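Local coordinates for protein post-proline cleaving enzyme (Rickettsia typhi, PDB 4HVT) that probably cleaves peptide bonds on the carboxyl side of proline in short peptides, as a serine-type oligopeptidase, at residues 209-214 / 236-241; 216-221 / 241-246; 409-414 / 421-426. All coordinates share one frame; numbering follows the deposited sequence.

Contact 1. Residues 209-214 / 236-241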
loop_
_atom_site.group_PDB
_atom_site.type_symbol
_atom_site.label_atom_id
_atom_site.label_comp_id
_atom_site.label_asym_id
_atom_site.label_seq_id
_atom_site.Cartn_x
_atom_site.Cartn_y
_atom_site.Cartn_z
ATOM N N ILE A 209 19.176 11.621 8.588
ATOM C CA ILE A 209 18.254 11.249 7.511
ATOM C C ILE A 209 19.046 11.012 6.225
ATOM O O ILE A 209 20.133 11.547 6.055
ATOM C CB ILE A 209 17.129 12.289 7.264
ATOM C CG1 ILE A 209 17.734 13.662 7.031
ATOM C CG2 ILE A 209 16.188 12.316 8.454
ATOM C CD1 ILE A 209 16.717 14.710 6.620
ATOM N N THR A 210 18.493 10.188 5.338
ATOM C CA THR A 210 19.085 9.931 4.039
ATOM C C THR A 210 18.610 11.016 3.088
ATOM O O THR A 210 17.777 11.857 3.427
ATOM C CB THR A 210 18.661 8.581 3.466
ATOM O OG1 THR A 210 17.263 8.609 3.175
ATOM C CG2 THR A 210 18.939 7.441 4.475
ATOM N N SER A 211 19.100 10.955 1.846
ATOM C CA SER A 211 18.651 11.861 0.797
ATOM C C SER A 211 17.212 11.664 0.398
ATOM O O SER A 211 16.588 12.577 -0.240
ATOM C CB SER A 211 19.542 11.694 -0.434
ATOM O OG SER A 211 20.814 12.254 -0.120
ATOM N N SER A 212 16.637 10.506 0.772
ATOM C CA SER A 212 15.225 10.220 0.544
ATOM C C SER A 212 14.386 10.671 1.766
ATOM O O SER A 212 13.134 10.529 1.776
ATOM C CB SER A 212 15.027 8.693 0.310
ATOM O OG SER A 212 15.698 8.292 -0.895
ATOM N N LEU A 213 15.082 11.206 2.778
ATOM C CA LEU A 213 14.548 11.868 3.973
ATOM C C LEU A 213 14.032 10.879 5.020
ATOM O O LEU A 213 13.438 11.305 5.998
ATOM C CB LEU A 213 13.531 12.985 3.664
ATOM C CG LEU A 213 13.950 14.008 2.608
ATOM C CD1 LEU A 213 12.854 15.048 2.376
ATOM C CD2 LEU A 213 15.263 14.650 2.921
ATOM N N TYR A 214 14.352 9.605 4.861
ATOM C CA TYR A 214 14.035 8.592 5.880
ATOM C C TYR A 214 15.117 8.608 6.954
ATOM O O TYR A 214 16.269 8.958 6.692
ATOM C CB TYR A 214 13.927 7.197 5.276
ATOM C CG TYR A 214 12.801 7.049 4.320
ATOM C CD1 TYR A 214 11.500 7.068 4.784
ATOM C CD2 TYR A 214 13.018 6.936 2.947
ATOM C CE1 TYR A 214 10.432 6.977 3.894
ATOM C CE2 TYR A 214 11.935 6.882 2.053
ATOM C CZ TYR A 214 10.662 6.901 2.538
ATOM O OH TYR A 214 9.566 6.776 1.690
ATOM N N VAL A 236 23.294 4.302 8.159
ATOM C CA VAL A 236 23.584 4.100 6.732
ATOM C C VAL A 236 24.044 5.396 6.053
ATOM O O VAL A 236 23.713 6.516 6.486
ATOM C CB VAL A 236 22.350 3.542 5.962
ATOM C CG1 VAL A 236 21.937 2.163 6.460
ATOM C CG2 VAL A 236 21.197 4.504 6.022
ATOM N N PRO A 237 24.780 5.262 4.921
ATOM C CA PRO A 237 25.115 6.460 4.155
ATOM C C PRO A 237 23.891 7.235 3.664
ATOM O O PRO A 237 22.807 6.677 3.450
ATOM C CB PRO A 237 25.904 5.890 2.941
ATOM C CG PRO A 237 26.423 4.567 3.400
ATOM C CD PRO A 237 25.292 4.053 4.277
ATOM N N LYS A 238 24.099 8.534 3.423
ATOM C CA LYS A 238 23.077 9.410 2.916
ATOM C C LYS A 238 22.464 8.928 1.615
ATOM O O LYS A 238 21.290 9.204 1.342
ATOM C CB LYS A 238 23.689 10.836 2.644
ATOM C CG LYS A 238 22.920 11.881 3.398
ATOM C CD LYS A 238 23.207 11.690 4.890
ATOM C CE LYS A 238 23.466 13.003 5.599
ATOM N NZ LYS A 238 22.229 13.496 6.270
ATOM N N GLU A 239 23.246 8.224 0.792
ATOM C CA GLU A 239 22.793 7.816 -0.536
ATOM C C GLU A 239 21.901 6.585 -0.431
ATOM O O GLU A 239 21.222 6.275 -1.371
ATOM C CB GLU A 239 23.997 7.476 -1.454
ATOM C CG GLU A 239 24.945 8.663 -1.744
ATOM C CD GLU A 239 25.905 9.076 -0.614
ATOM O OE1 GLU A 239 26.107 8.349 0.420
ATOM O OE2 GLU A 239 26.428 10.216 -0.793
ATOM N N TYR A 240 21.929 5.877 0.709
ATOM C CA TYR A 240 20.973 4.753 0.901
ATOM C C TYR A 240 19.552 5.317 1.068
ATOM O O TYR A 240 19.369 6.499 1.289
ATOM C CB TYR A 240 21.338 3.882 2.112
ATOM C CG TYR A 240 22.446 2.892 1.936
ATOM C CD1 TYR A 240 23.519 3.139 1.112
ATOM C CD2 TYR A 240 22.398 1.664 2.579
ATOM C CE1 TYR A 240 24.557 2.247 0.981
ATOM C CE2 TYR A 240 23.390 0.741 2.405
ATOM C CZ TYR A 240 24.487 1.038 1.605
ATOM O OH TYR A 240 25.492 0.098 1.465
ATOM N N ILE A 241 18.545 4.466 0.929
ATOM C CA ILE A 241 17.151 4.923 1.026
ATOM C C ILE A 241 16.718 4.977 2.486
ATOM O O ILE A 241 16.244 6.030 2.965
ATOM C CB ILE A 241 16.196 4.028 0.232
ATOM C CG1 ILE A 241 16.734 3.814 -1.206
ATOM C CG2 ILE A 241 14.802 4.644 0.176
ATOM C CD1 ILE A 241 17.196 5.072 -1.939
HETATM O O HOH W 1 18.378 8.314 -0.530
#

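Contact 2. Residues 216-221 / 241-246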
loop_
_atom_site.group_PDB
_atom_site.type_symbol
_atom_site.label_atom_id
_atom_site.label_comp_id
_atom_site.label_asym_id
_atom_site.label_seq_id
_atom_site.Cartn_x
_atom_site.Cartn_y
_atom_site.Cartn_z
ATOM N N ASN A 216 18.218 7.613 8.981
ATOM C CA ASN A 216 19.387 6.856 8.614
ATOM C C ASN A 216 20.017 6.033 9.760
ATOM O O ASN A 216 21.012 5.338 9.534
ATOM C CB ASN A 216 20.468 7.754 7.999
ATOM C CG ASN A 216 21.175 8.621 9.040
ATOM O OD1 ASN A 216 20.699 8.832 10.155
ATOM N ND2 ASN A 216 22.325 9.132 8.678
ATOM N N SER A 217 19.444 6.089 10.944
ATOM C CA SER A 217 20.095 5.457 12.123
ATOM C C SER A 217 19.186 4.562 12.896
ATOM O O SER A 217 17.977 4.767 12.847
ATOM C CB SER A 217 20.633 6.538 13.049
ATOM O OG SER A 217 21.551 7.371 12.369
ATOM N N LEU A 218 19.754 3.605 13.630
ATOM C CA LEU A 218 19.033 2.807 14.599
ATOM C C LEU A 218 19.624 3.065 15.942
ATOM O O LEU A 218 20.866 3.133 16.064
ATOM C CB LEU A 218 19.206 1.316 14.266
ATOM C CG LEU A 218 18.545 0.827 12.954
ATOM C CD1 LEU A 218 18.851 -0.655 12.675
ATOM C CD2 LEU A 218 17.048 1.070 12.994
ATOM N N TYR A 219 18.758 3.232 16.917
ATOM C CA TYR A 219 19.087 3.427 18.332
ATOM C C TYR A 219 18.435 2.337 19.186
ATOM O O TYR A 219 17.304 1.850 18.905
ATOM C CB TYR A 219 18.578 4.766 18.825
ATOM C CG TYR A 219 19.390 5.989 18.403
ATOM C CD1 TYR A 219 19.266 6.583 17.110
ATOM C CD2 TYR A 219 20.275 6.568 19.271
ATOM C CE1 TYR A 219 19.995 7.686 16.762
ATOM C CE2 TYR A 219 21.036 7.708 18.907
ATOM C CZ TYR A 219 20.906 8.262 17.683
ATOM O OH TYR A 219 21.685 9.397 17.395
ATOM N N ILE A 220 19.155 1.965 20.245
ATOM C CA ILE A 220 18.610 1.089 21.289
ATOM C C ILE A 220 18.382 1.951 22.542
ATOM O O ILE A 220 19.220 2.791 22.915
ATOM C CB ILE A 220 19.538 -0.142 21.528
ATOM C CG1 ILE A 220 18.933 -1.154 22.467
ATOM C CG2 ILE A 220 20.893 0.293 22.015
ATOM C CD1 ILE A 220 19.659 -2.520 22.452
ATOM N N TRP A 221 17.257 1.725 23.223
ATOM C CA TRP A 221 16.804 2.620 24.284
ATOM C C TRP A 221 16.241 1.811 25.435
ATOM O O TRP A 221 15.350 0.935 25.231
ATOM C CB TRP A 221 15.771 3.594 23.728
ATOM C CG TRP A 221 15.432 4.760 24.617
ATOM C CD1 TRP A 221 16.200 5.307 25.612
ATOM C CD2 TRP A 221 14.271 5.591 24.502
ATOM N NE1 TRP A 221 15.542 6.353 26.184
ATOM C CE2 TRP A 221 14.350 6.550 25.519
ATOM C CE3 TRP A 221 13.163 5.584 23.663
ATOM C CZ2 TRP A 221 13.380 7.551 25.690
ATOM C CZ3 TRP A 221 12.157 6.544 23.878
ATOM C CH2 TRP A 221 12.290 7.504 24.891
ATOM N N ILE A 241 18.545 4.466 0.929
ATOM C CA ILE A 241 17.151 4.923 1.026
ATOM C C ILE A 241 16.718 4.977 2.486
ATOM O O ILE A 241 16.244 6.030 2.965
ATOM C CB ILE A 241 16.196 4.028 0.232
ATOM C CG1 ILE A 241 16.734 3.814 -1.206
ATOM C CG2 ILE A 241 14.802 4.644 0.176
ATOM C CD1 ILE A 241 17.196 5.072 -1.939
ATOM N N TYR A 242 16.816 3.825 3.185
ATOM C CA TYR A 242 16.346 3.792 4.578
ATOM C C TYR A 242 17.027 2.635 5.309
ATOM O O TYR A 242 17.668 1.802 4.665
ATOM C CB TYR A 242 14.824 3.689 4.712
ATOM C CG TYR A 242 14.282 2.405 4.195
ATOM C CD1 TYR A 242 14.371 1.229 4.954
ATOM C CD2 TYR A 242 13.712 2.327 2.926
ATOM C CE1 TYR A 242 13.922 0.008 4.478
ATOM C CE2 TYR A 242 13.268 1.081 2.425
ATOM C CZ TYR A 242 13.355 -0.050 3.216
ATOM O OH TYR A 242 13.000 -1.299 2.721
ATOM N N VAL A 243 16.891 2.643 6.645
ATOM C CA VAL A 243 17.268 1.499 7.468
ATOM C C VAL A 243 16.121 1.124 8.395
ATOM O O VAL A 243 15.421 1.997 8.909
ATOM C CB VAL A 243 18.550 1.752 8.266
ATOM C CG1 VAL A 243 18.394 2.794 9.361
ATOM C CG2 VAL A 243 19.012 0.462 8.907
ATOM N N SER A 244 15.913 -0.161 8.572
ATOM C CA SER A 244 14.811 -0.650 9.426
ATOM C C SER A 244 15.327 -1.764 10.331
ATOM O O SER A 244 16.325 -2.366 10.036
ATOM C CB SER A 244 13.628 -1.151 8.603
ATOM O OG SER A 244 13.927 -2.348 7.894
ATOM N N ALA A 245 14.599 -2.002 11.418
ATOM C CA ALA A 245 14.845 -3.118 12.336
ATOM C C ALA A 245 13.527 -3.813 12.530
ATOM O O ALA A 245 12.467 -3.208 12.461
ATOM C CB ALA A 245 15.377 -2.639 13.668
ATOM N N GLY A 246 13.583 -5.119 12.692
ATOM C CA GLY A 246 12.416 -5.926 12.993
ATOM C C GLY A 246 12.880 -7.252 13.547
ATOM O O GLY A 246 14.052 -7.517 13.601
#

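Contact 3. Residues 409-414 / 421-426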
loop_
_atom_site.group_PDB
_atom_site.type_symbol
_atom_site.label_atom_id
_atom_site.label_comp_id
_atom_site.label_asym_id
_atom_site.label_seq_id
_atom_site.Cartn_x
_atom_site.Cartn_y
_atom_site.Cartn_z
ATOM N N GLU A 409 -4.827 -20.464 15.919
ATOM C CA GLU A 409 -5.933 -19.987 15.100
ATOM C C GLU A 409 -5.574 -18.705 14.355
ATOM O O GLU A 409 -4.711 -17.938 14.749
ATOM C CB GLU A 409 -7.181 -19.757 15.942
ATOM C CG GLU A 409 -7.695 -21.047 16.562
ATOM C CD GLU A 409 -9.027 -20.876 17.329
ATOM O OE1 GLU A 409 -9.358 -19.783 17.841
ATOM O OE2 GLU A 409 -9.738 -21.882 17.446
ATOM N N ALA A 410 -6.293 -18.461 13.275
ATOM C CA ALA A 410 -6.009 -17.353 12.360
ATOM C C ALA A 410 -7.331 -16.940 11.690
ATOM O O ALA A 410 -8.273 -17.725 11.673
ATOM C CB ALA A 410 -5.004 -17.782 11.293
ATOM N N LEU A 411 -7.371 -15.736 11.166
ATOM C CA LEU A 411 -8.516 -15.243 10.388
ATOM C C LEU A 411 -8.156 -15.089 8.940
ATOM O O LEU A 411 -7.147 -14.427 8.598
ATOM C CB LEU A 411 -9.082 -13.951 10.934
ATOM C CG LEU A 411 -9.677 -14.076 12.352
ATOM C CD1 LEU A 411 -9.939 -12.718 12.952
ATOM C CD2 LEU A 411 -10.953 -14.929 12.347
ATOM N N ILE A 412 -8.973 -15.689 8.090
ATOM C CA ILE A 412 -8.737 -15.754 6.641
ATOM C C ILE A 412 -9.850 -14.945 5.985
ATOM O O ILE A 412 -10.998 -15.057 6.420
ATOM C CB ILE A 412 -8.759 -17.234 6.149
ATOM C CG1 ILE A 412 -7.367 -17.949 6.313
ATOM C CG2 ILE A 412 -9.086 -17.327 4.680
ATOM C CD1 ILE A 412 -6.858 -17.912 7.671
ATOM N N THR A 413 -9.523 -14.176 4.946
ATOM C CA THR A 413 -10.571 -13.642 4.082
ATOM C C THR A 413 -10.494 -14.271 2.697
ATOM O O THR A 413 -9.379 -14.485 2.171
ATOM C CB THR A 413 -10.550 -12.115 3.991
ATOM O OG1 THR A 413 -9.276 -11.646 3.492
ATOM C CG2 THR A 413 -10.801 -11.551 5.337
ATOM N N ILE A 414 -11.649 -14.512 2.067
ATOM C CA ILE A 414 -11.710 -14.892 0.655
ATOM C C ILE A 414 -12.826 -14.029 0.047
ATOM O O ILE A 414 -13.895 -13.816 0.676
ATOM C CB ILE A 414 -11.974 -16.387 0.384
ATOM C CG1 ILE A 414 -11.095 -17.310 1.235
ATOM C CG2 ILE A 414 -11.744 -16.747 -1.066
ATOM C CD1 ILE A 414 -11.443 -18.768 1.228
ATOM N N PRO A 421 -16.333 -10.156 0.775
ATOM C CA PRO A 421 -15.446 -11.027 1.528
ATOM C C PRO A 421 -16.180 -11.770 2.609
ATOM O O PRO A 421 -17.127 -11.231 3.256
ATOM C CB PRO A 421 -14.413 -10.084 2.139
ATOM C CG PRO A 421 -14.482 -8.853 1.250
ATOM C CD PRO A 421 -15.924 -8.748 0.843
ATOM N N THR A 422 -15.810 -13.046 2.748
ATOM C CA THR A 422 -16.200 -13.866 3.890
ATOM C C THR A 422 -14.984 -14.009 4.789
ATOM O O THR A 422 -13.840 -14.155 4.301
ATOM C CB THR A 422 -16.674 -15.254 3.459
ATOM O OG1 THR A 422 -17.871 -15.151 2.675
ATOM C CG2 THR A 422 -17.001 -16.168 4.678
ATOM N N ILE A 423 -15.210 -13.951 6.104
ATOM C CA ILE A 423 -14.096 -14.174 7.085
ATOM C C ILE A 423 -14.261 -15.571 7.641
ATOM O O ILE A 423 -15.377 -15.981 8.056
ATOM C CB ILE A 423 -14.123 -13.195 8.260
ATOM C CG1 ILE A 423 -14.245 -11.740 7.759
ATOM C CG2 ILE A 423 -12.867 -13.374 9.152
ATOM C CD1 ILE A 423 -14.247 -10.702 8.868
ATOM N N TYR A 424 -13.163 -16.333 7.609
ATOM C CA TYR A 424 -13.111 -17.668 8.102
ATOM C C TYR A 424 -12.135 -17.801 9.254
ATOM O O TYR A 424 -11.116 -17.114 9.250
ATOM C CB TYR A 424 -12.698 -18.637 7.012
ATOM C CG TYR A 424 -13.449 -18.590 5.737
ATOM C CD1 TYR A 424 -13.199 -17.607 4.787
ATOM C CD2 TYR A 424 -14.408 -19.569 5.429
ATOM C CE1 TYR A 424 -13.882 -17.608 3.584
ATOM C CE2 TYR A 424 -15.069 -19.549 4.255
ATOM C CZ TYR A 424 -14.839 -18.556 3.343
ATOM O OH TYR A 424 -15.541 -18.547 2.122
ATOM N N LEU A 425 -12.472 -18.643 10.237
ATOM C CA LEU A 425 -11.595 -18.979 11.306
ATOM C C LEU A 425 -10.849 -20.238 10.912
ATOM O O LEU A 425 -11.440 -21.266 10.589
ATOM C CB LEU A 425 -12.355 -19.245 12.578
ATOM C CG LEU A 425 -11.568 -19.616 13.839
ATOM C CD1 LEU A 425 -10.700 -18.435 14.306
ATOM C CD2 LEU A 425 -12.547 -20.033 14.929
ATOM N N TRP A 426 -9.529 -20.173 10.962
ATOM C CA TRP A 426 -8.723 -21.380 10.856
ATOM C C TRP A 426 -8.621 -21.983 12.234
ATOM O O TRP A 426 -8.049 -21.395 13.132
ATOM C CB TRP A 426 -7.326 -21.015 10.316
ATOM C CG TRP A 426 -6.344 -22.165 10.198
ATOM C CD1 TRP A 426 -5.311 -22.438 11.082
ATOM C CD2 TRP A 426 -6.241 -23.143 9.151
ATOM N NE1 TRP A 426 -4.581 -23.525 10.633
ATOM C CE2 TRP A 426 -5.135 -23.993 9.477
ATOM C CE3 TRP A 426 -6.984 -23.417 7.995
ATOM C CZ2 TRP A 426 -4.720 -25.040 8.639
ATOM C CZ3 TRP A 426 -6.594 -24.458 7.181
ATOM C CH2 TRP A 426 -5.456 -25.271 7.511
#

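Contact 1. Residues 209-214 / 236-241
Ser211 N donates to Lys238 O at 2.8 Å, nearly straight at 170°; the other two firm bonds across the contact likewise end on backbone carbonyls, Ile209 O and Ile241 O. Lys238 NZ reaches back to Ile209 O at 2.9 Å, in the carbonyl plane; the chain that carries it bends at chi2, chi3 and chi4, and the ammonium is shared with Asn207 O. Thr210 OG1 donates to Ile241 O at 2.8 Å from above that carbonyl's plane, about 39° out of it. With chi1 at 67°, the hydroxyl sits between the backbone N and the carbonyl carbon, where it also accepts from Ser212 N at 3.1 Å and closes an ST turn. Water 1 adds a bridge, donating to Tyr240 O and hydrogen-bonding Ser212 OG at 2.7 Å. The Tyr214 ring presents its edge to Ile241 O, 3.4 Å from CD2, and Lys186 makes a cation-pi contact with that ring while also bonding Ser212 O.

Two apolar contacts accompany these. The Tyr214 and Ile241 side chains run side by side, CD2 of the ring 4.0 Å from Ile241 CG2, and Thr210 CG2 touches Val236 CG2 at 4.0 Å.

Two type I beta turns, Thr210 to Leu213 and Pro237 to Tyr240, are thus docked together, the second within the connection between successive antiparallel sheets of the N-terminal beta-propeller.

Contact 2. Residues 216-221 / 241-246
Asn216 and Val243 meet through main chain on one side and a methyl on the other: Val243 CG1 rests against Asn216 C at 3.6 Å, with Asn216 O almost as near. The methyl is placed there by chi1 of 68°, which sets CG1 between the backbone N and the carbonyl carbon of Val243, while CG2, opposite the backbone N, is turned to Leu218. The side chain of Val243 is therefore divided between two partners, a peptide group and an isobutyl group.

Leu218 supplies the other half of the contact. Its side chain crosses that of Val243 obliquely, and its CD1 touches Val243 CG2 at 3.9 Å. Both methyls of Leu218 also reach the next residue of the second strand whose side chain points at the first, since CD1 and CD2 each lie 4.1 Å from Ala245 CB.

The axes of strands 217-221 and 242-246 come within 7.1 Å and run at 32° to each other, a separation too wide for backbone pairing. They belong to two different four-stranded antiparallel sheets, 217-222 being an inner strand of one and 242-247 an outermost strand of the next, so this is face packing between successive blades of the beta-propeller. The strands diverge from the Asn216 end, where the CA atoms of Asn216 and Val243 are 5.9 Å apart.

Ile260 of the neighbouring strand 257-263 also packs on Leu218, and Ile258 on Ala245. Where the second strand begins, Asn263 is matched by two residues, Ile241 and Tyr242, which is a classic beta bulge.

Contact 3. Residues 409-414 / 421-426
Strands 410-414 and 422-426 run antiparallel, their N-to-C directions 148° apart and their axes 4.6 Å from each other at closest. The hydrogen-bonded pairs are Ala410 with Trp426, Ile412 with Tyr424 and Ile414 with Thr422. The middle pair is the most regular: Ile412 N to Tyr424 O and Tyr424 N to Ile412 O are both 2.8 Å, near-straight and in the carbonyl plane. At the Trp426 end the pairing is uneven, because Trp426 N to Ala410 O is short at 2.8 Å whereas the return bond from Ala410 N to Trp426 O is weak at 3.4 Å. Between these pairs lie the non-hydrogen-bonded pairs Leu411 with Leu425 and Thr413 with Ile423.

The two strands form a beta hairpin in the middle of a four-stranded antiparallel propeller blade, flanked by strand 398-402 beside the first and strand 432-436 beside the second.

On the face bearing Ile412, Ile414 and Tyr424, the tyrosine is the central group. Ile414 crosses it at about a right angle, its CD1 3.6 Å from Tyr424 CE1 in an oblique approach. One face of the ring is covered by Thr422 CG2, offset toward the rim, and Ile412 O lies at the ring's edge, in its plane. Ile412 CD1 lies 4.1 Å from Trp426 CB, the two side chains running side by side, and the indole beyond meets Phe363 edge-to-face.

The other face carries Leu411, whose CD2 touches both Ile423 CG2 and Leu425 CD1 at 4.0 Å; Leu425 makes this contact with CG anti to the backbone N (chi1 -180°). Tyr105 of helix 102-105 packs over Leu411 and Ile423.

Overall arrangement
All three contacts belong to the N-terminal beta-propeller. Contacts 1 and 2 are neighbours: their centres are 11 Å apart, they share Ile241, and their segments alternate along the chain, so the loops of contact 1 lead into the strands of contact 2. Contact 2 packs two successive sheets together, and contact 1 docks a loop of the first on the connection that leads to the second. Contact 3 follows later in the sequence, inside the single sheet that runs from strand 398-402 to strand 432-436, with its centre about 39 Å from that of contact 1 and 34 Å from that of contact 2. Together they sample both levels of propeller construction, pairing within a blade and packing between successive blades.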